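Side-chain contact in ADP-ribosylglycohydrolase (Thermus thermophilus, PDB 2YZV), which belongs to the ADP-ribosylglycohydrolase family, whose all-helical fold carries a pair of magnesium ions in this protein: residues E240-R243 with L244-L248. Sequence-based numbering, arbitrary orientation.
Sequences EGMR and LAVNL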
loop_
_atom_site.group_PDB
_atom_site.type_symbol
_atom_site.label_atom_id
_atom_site.label_comp_id
_atom_site.label_asym_id
_atom_site.label_seq_id
_atom_site.Cartn_x
_atom_site.Cartn_y
_atom_site.Cartn_z
ATOM N N GLU A 240 12.231 -5.859 -11.281
ATOM C CA GLU A 240 11.478 -6.110 -12.505
ATOM C C GLU A 240 9.980 -5.888 -12.329
ATOM O O GLU A 240 9.330 -5.278 -13.184
ATOM C CB GLU A 240 11.738 -7.530 -13.017
ATOM C CG GLU A 240 11.018 -7.826 -14.320
ATOM C CD GLU A 240 11.430 -9.143 -14.941
ATOM O OE1 GLU A 240 11.378 -10.177 -14.246
ATOM O OE2 GLU A 240 11.804 -9.140 -16.134
ATOM N N GLY A 241 9.435 -6.383 -11.221
ATOM C CA GLY A 241 8.018 -6.211 -10.961
ATOM C C GLY A 241 7.671 -4.748 -10.742
ATOM O O GLY A 241 6.631 -4.278 -11.196
ATOM N N MET A 242 8.543 -4.023 -10.050
ATOM C CA MET A 242 8.295 -2.606 -9.797
ATOM C C MET A 242 8.251 -1.815 -11.099
ATOM O O MET A 242 7.392 -0.947 -11.278
ATOM C CB MET A 242 9.366 -2.022 -8.878
ATOM C CG MET A 242 9.149 -0.544 -8.553
ATOM S SD MET A 242 7.573 -0.210 -7.707
ATOM C CE MET A 242 7.972 -0.775 -6.058
ATOM N N ARG A 243 9.176 -2.104 -12.010
ATOM C CA ARG A 243 9.179 -1.401 -13.289
ATOM C C ARG A 243 7.911 -1.724 -14.076
ATOM O O ARG A 243 7.354 -0.855 -14.740
ATOM C CB ARG A 243 10.434 -1.753 -14.092
ATOM C CG ARG A 243 11.665 -1.044 -13.563
ATOM C CD ARG A 243 12.941 -1.543 -14.200
ATOM N NE ARG A 243 14.095 -0.801 -13.702
ATOM C CZ ARG A 243 15.356 -1.194 -13.845
ATOM N NH1 ARG A 243 15.629 -2.332 -14.470
ATOM N NH2 ARG A 243 16.342 -0.445 -13.371
ATOM N N LEU A 244 7.443 -2.967 -13.999
ATOM C CA LEU A 244 6.219 -3.326 -14.704
ATOM C C LEU A 244 5.058 -2.518 -14.140
ATOM O O LEU A 244 4.234 -1.989 -14.882
ATOM C CB LEU A 244 5.907 -4.819 -14.546
ATOM C CG LEU A 244 6.779 -5.805 -15.324
ATOM C CD1 LEU A 244 6.264 -7.219 -15.074
ATOM C CD2 LEU A 244 6.735 -5.478 -16.809
ATOM N N ALA A 245 5.008 -2.416 -12.816
ATOM C CA ALA A 245 3.929 -1.690 -12.163
ATOM C C ALA A 245 3.869 -0.208 -12.500
ATOM O O ALA A 245 2.822 0.301 -12.902
ATOM C CB ALA A 245 4.027 -1.866 -10.647
ATOM N N VAL A 246 4.981 0.493 -12.342
ATOM C CA VAL A 246 4.951 1.923 -12.602
ATOM C C VAL A 246 4.822 2.290 -14.069
ATOM O O VAL A 246 4.265 3.335 -14.390
ATOM C CB VAL A 246 6.173 2.649 -11.983
ATOM C CG1 VAL A 246 6.203 2.407 -10.479
ATOM C CG2 VAL A 246 7.458 2.192 -12.637
ATOM N N ASN A 247 5.296 1.431 -14.965
ATOM C CA ASN A 247 5.195 1.745 -16.378
ATOM C C ASN A 247 3.801 1.575 -16.969
ATOM O O ASN A 247 3.600 1.747 -18.172
ATOM C CB ASN A 247 6.257 0.973 -17.164
ATOM C CG ASN A 247 7.612 1.649 -17.088
ATOM O OD1 ASN A 247 7.822 2.713 -17.685
ATOM N ND2 ASN A 247 8.530 1.061 -16.329
ATOM N N LEU A 248 2.834 1.249 -16.116
ATOM C CA LEU A 248 1.447 1.141 -16.553
ATOM C C LEU A 248 0.921 2.570 -16.612
ATOM O O LEU A 248 -0.116 2.841 -17.208
ATOM C CB LEU A 248 0.612 0.361 -15.542
ATOM C CG LEU A 248 0.863 -1.137 -15.412
ATOM C CD1 LEU A 248 0.024 -1.669 -14.265
ATOM C CD2 LEU A 248 0.513 -1.849 -16.712
#
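The side-chain amide of Asn-247 and the peptide carbonyl of Arg-243 are the flat groups that meet here, at the C-terminal end of the alpha-helix 238-246. ND2 of Asn-247 donates to Arg-243 O at 2.8 Å, with the acceptor nearly in the plane of the amide and the donor tilted from the plane of the carbonyl. Asn-247 also sends its backbone N to Arg-243 O, 3.1 Å away, and the two donors arrive from opposite faces of the carbonyl plane. One oxygen in the last turn is thus gripped twice. With CG anti to its carbonyl carbon (chi1 -81°), Asn-247 folds its amide back over the preceding turn. Asparagine suits this place because its short amide can donate to the helix while OD1 accepts from Val-39 N, tying the helix end to a neighbouring loop. The Arg-243 side chain is extended from CG to NE, and its NH2 forms salt bridges with Glu-239 and Glu-41; Glu-240 pairs with Arg-236.

On the buried flank, Met-242 bends at chi2 and chi3, and its SD rests 4.1 Å from Val-246 CG1, a loose apolar contact one helical turn apart. A flexible thioether fits here, where Met-242 also packs on Tyr-259 of helix 252-267. The small methyl of Ala-245 suits a position touched by both helix 221-234 and helix 252-267, while its backbone N donates to Gly-241 O, 3.0 Å away. Leu-244 lays its branched end back along the helix, CG 3.4 Å from Glu-240 O, and touches Trp-230 and Arg-234 of helix 221-234. Regular i to i+4 bonding runs beneath these side chains; its straightest member is Val-246 N to Met-242 O, 3.0 Å long with an N-H...O angle of 173°.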